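Local coordinates for protein peptide synthetase, module 7 (Actinoplanes teichomyceticus, PDB 4TX3) that probably serves as a condensation-like domain of a nonribosomal peptide synthetase that recruits cytochrome P450 oxygenases to the carrier-bound peptide, at residues L288-D293 against G302-P307. Residues are numbered along the deposited sequence; the frame is centred on the assembly and turned at random.
Sequences LPRDED and GPFARP
Phe-304 meets Arg-290 in the connection between antiparallel strands 281-288 and 306-313, a loop that, as in other condensation domains, probably crosses between the two lobes; here it touches helices 21-28 and 148-166. The ring does not lie flat on the guanidinium: the planes are 52° apart, and CD2 of Phe-304 sits over the guanidinium centre, 3.5 Å from CZ of Arg-290. A bend at chi3 (82°) brings the guanidinium beside the CD2 side of the ring, where NH1 is gripped by the carbonyls of Leu-297 and Met-300 and NH2 by a salt bridge to Asp-147. Phe-180 and Tyr-183 pack edge-to-face with Phe-304. Next comes Ala-305, whose CA makes a CH···O contact of 3.3 Å with O of Leu-288. Arg-306 forms an antiparallel hydrogen-bonded pair with Leu-288: N of Arg-306 gives to O of Leu-288 at 2.8 Å, and N of Leu-288 to O of Arg-306 at 3.0 Å. The arginine side chain runs extended from CG to NE, with CG 3.9 Å from CB of Leu-288. NE donates to O of Pro-289 at 3.0 Å; the acceptor lies in the guanidinium plane, although NE sits 36° above that carbonyl's plane. NH2 adds a weak bond to the same oxygen, and the two together hold the guanidinium in its turn. A leucine in place of Arg-306 would probably leave the Pro-289 carbonyl with little beyond its water to hold it. On the facing segment Asp-291 forms an Asx turn, OD1 accepting from N of Asp-293; Glu-292 and Asp-293 pair with basic side chains on another protein's chain. One water bridges the two segments, accepting from NH2 of Arg-306 at 2.6 Å and donating to O of Pro-289 at 2.7 Å.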
ATOM      1  N   LEU B 288      14.641   4.228  10.259  1.00 34.86           N
ATOM      2  CA  LEU B 288      13.320   4.683   9.869  1.00 35.29           C
ATOM      3  C   LEU B 288      13.189   4.682   8.351  1.00 38.40           C
ATOM      4  O   LEU B 288      14.168   4.970   7.654  1.00 38.44           O
ATOM      5  CB  LEU B 288      13.063   6.092  10.389  1.00 37.18           C
ATOM      6  CG  LEU B 288      13.265   6.365  11.868  1.00 41.71           C
ATOM      7  CD1 LEU B 288      12.918   7.813  12.149  1.00 34.05           C
ATOM      8  CD2 LEU B 288      12.387   5.429  12.654  1.00 37.20           C
ATOM      9  N   PRO B 289      11.975   4.398   7.835  1.00 36.26           N
ATOM     10  CA  PRO B 289      11.736   4.565   6.399  1.00 35.60           C
ATOM     11  C   PRO B 289      11.609   6.047   6.078  1.00 37.78           C
ATOM     12  O   PRO B 289      11.553   6.853   7.014  1.00 37.17           O
ATOM     13  CB  PRO B 289      10.404   3.860   6.185  1.00 32.71           C
ATOM     14  CG  PRO B 289       9.659   4.195   7.448  1.00 30.09           C
ATOM     15  CD  PRO B 289      10.718   4.114   8.553  1.00 31.40           C
ATOM     16  N   ARG B 290      11.552   6.386   4.791  1.00 34.00           N
ATOM     17  CA  ARG B 290      11.273   7.740   4.351  1.00 33.82           C
ATOM     18  C   ARG B 290      10.061   8.326   5.080  1.00 34.84           C
ATOM     19  O   ARG B 290       9.131   7.613   5.438  1.00 40.10           O
ATOM     20  CB  ARG B 290      11.044   7.759   2.840  1.00 34.21           C
ATOM     21  CG  ARG B 290       9.892   6.893   2.377  1.00 34.71           C
ATOM     22  CD  ARG B 290       9.916   6.678   0.856  1.00 36.63           C
ATOM     23  NE  ARG B 290      10.842   5.616   0.465  1.00 35.62           N
ATOM     24  CZ  ARG B 290      11.119   5.279  -0.793  1.00 34.71           C
ATOM     25  NH1 ARG B 290      10.541   5.917  -1.809  1.00 33.05           N
ATOM     26  NH2 ARG B 290      11.985   4.308  -1.038  1.00 31.08           N
ATOM     27  N   ASP B 291      10.098   9.628   5.310  1.00 35.81           N
ATOM     28  CA  ASP B 291       8.984  10.354   5.892  1.00 39.10           C
ATOM     29  C   ASP B 291       7.699  10.201   5.045  1.00 39.40           C
ATOM     30  O   ASP B 291       7.611  10.695   3.927  1.00 38.73           O
ATOM     31  CB  ASP B 291       9.405  11.814   6.046  1.00 38.71           C
ATOM     32  CG  ASP B 291       8.322  12.691   6.631  1.00 47.81           C
ATOM     33  OD1 ASP B 291       7.248  12.186   7.024  1.00 49.21           O
ATOM     34  OD2 ASP B 291       8.566  13.913   6.701  1.00 56.10           O
ATOM     35  N   GLU B 292       6.706   9.506   5.589  1.00 46.29           N
ATOM     36  CA  GLU B 292       5.498   9.160   4.833  1.00 42.19           C
ATOM     37  C   GLU B 292       4.663  10.396   4.479  1.00 47.88           C
ATOM     38  O   GLU B 292       3.847  10.364   3.557  1.00 50.51           O
ATOM     39  CB  GLU B 292       4.646   8.164   5.617  1.00 42.70           C
ATOM     40  CG  GLU B 292       3.965   8.750   6.855  1.00 56.73           C
ATOM     41  CD  GLU B 292       3.107   7.730   7.616  1.00 68.20           C
ATOM     42  OE1 GLU B 292       3.264   6.505   7.387  1.00 66.79           O
ATOM     43  OE2 GLU B 292       2.263   8.158   8.436  1.00 71.47           O
ATOM     44  N   ASP B 293       4.880  11.484   5.213  1.00 48.85           N
ATOM     45  CA  ASP B 293       4.238  12.761   4.915  1.00 49.40           C
ATOM     46  C   ASP B 293       4.714  13.353   3.587  1.00 48.66           C
ATOM     47  O   ASP B 293       3.962  14.061   2.914  1.00 53.07           O
ATOM     48  CB  ASP B 293       4.495  13.770   6.048  1.00 53.36           C
ATOM     49  CG  ASP B 293       3.692  13.460   7.314  1.00 60.96           C
ATOM     50  OD1 ASP B 293       2.720  12.669   7.240  1.00 63.32           O
ATOM     51  OD2 ASP B 293       4.036  14.014   8.386  1.00 59.97           O
ATOM     52  N   GLY B 302      15.564   5.254  -3.995  1.00 27.38           N
ATOM     53  CA  GLY B 302      16.619   6.078  -3.435  1.00 29.39           C
ATOM     54  C   GLY B 302      17.031   5.606  -2.057  1.00 30.97           C
ATOM     55  O   GLY B 302      16.308   4.857  -1.401  1.00 33.37           O
ATOM     56  N   PRO B 303      18.219   6.018  -1.610  1.00 32.04           N
ATOM     57  CA  PRO B 303      18.667   5.708  -0.248  1.00 29.52           C
ATOM     58  C   PRO B 303      17.980   6.612   0.777  1.00 36.30           C
ATOM     59  O   PRO B 303      18.637   7.432   1.437  1.00 32.50           O
ATOM     60  CB  PRO B 303      20.158   5.986  -0.311  1.00 31.29           C
ATOM     61  CG  PRO B 303      20.294   7.060  -1.353  1.00 31.42           C
ATOM     62  CD  PRO B 303      19.251   6.725  -2.389  1.00 34.38           C
ATOM     63  N   PHE B 304      16.664   6.451   0.901  1.00 34.20           N
ATOM     64  CA  PHE B 304      15.846   7.299   1.754  1.00 32.89           C
ATOM     65  C   PHE B 304      15.789   6.869   3.214  1.00 34.85           C
ATOM     66  O   PHE B 304      15.393   7.660   4.062  1.00 39.53           O
ATOM     67  CB  PHE B 304      14.410   7.357   1.226  1.00 34.16           C
ATOM     68  CG  PHE B 304      14.277   8.082  -0.067  1.00 35.56           C
ATOM     69  CD1 PHE B 304      14.495   9.461  -0.131  1.00 29.33           C
ATOM     70  CD2 PHE B 304      13.915   7.396  -1.222  1.00 30.58           C
ATOM     71  CE1 PHE B 304      14.373  10.134  -1.321  1.00 31.89           C
ATOM     72  CE2 PHE B 304      13.789   8.070  -2.434  1.00 31.94           C
ATOM     73  CZ  PHE B 304      14.014   9.438  -2.484  1.00 33.64           C
ATOM     74  N   ALA B 305      16.128   5.625   3.520  1.00 30.15           N
ATOM     75  CA  ALA B 305      15.929   5.177   4.890  1.00 39.02           C
ATOM     76  C   ALA B 305      16.981   5.844   5.775  1.00 32.98           C
ATOM     77  O   ALA B 305      18.129   5.990   5.365  1.00 39.99           O
ATOM     78  CB  ALA B 305      15.982   3.636   4.992  1.00 31.47           C
ATOM     79  N   ARG B 306      16.584   6.261   6.974  1.00 32.46           N
ATOM     80  CA  ARG B 306      17.432   7.128   7.816  1.00 34.10           C
ATOM     81  C   ARG B 306      17.722   6.555   9.190  1.00 33.34           C
ATOM     82  O   ARG B 306      16.789   6.288   9.966  1.00 31.05           O
ATOM     83  CB  ARG B 306      16.750   8.469   7.986  1.00 32.30           C
ATOM     84  CG  ARG B 306      15.273   8.284   7.989  1.00 32.35           C
ATOM     85  CD  ARG B 306      14.534   9.519   7.634  1.00 30.75           C
ATOM     86  NE  ARG B 306      13.126   9.250   7.788  1.00 35.28           N
ATOM     87  CZ  ARG B 306      12.288  10.081   8.381  1.00 41.95           C
ATOM     88  NH1 ARG B 306      12.750  11.228   8.877  1.00 38.16           N
ATOM     89  NH2 ARG B 306      11.002   9.751   8.506  1.00 45.07           N
ATOM     90  N   PRO B 307      19.016   6.363   9.500  1.00 33.05           N
ATOM     91  CA  PRO B 307      19.450   5.941  10.837  1.00 30.17           C
ATOM     92  C   PRO B 307      19.006   6.952  11.882  1.00 29.23           C
ATOM     93  O   PRO B 307      18.901   8.142  11.599  1.00 27.36           O
ATOM     94  CB  PRO B 307      20.975   5.896  10.726  1.00 32.00           C
ATOM     95  CG  PRO B 307      21.243   5.744   9.261  1.00 30.82           C
ATOM     96  CD  PRO B 307      20.152   6.530   8.582  1.00 31.39           C
TER
HETATM   97  O   HOH W   1       9.726   7.523   8.903  1.00 45.17           O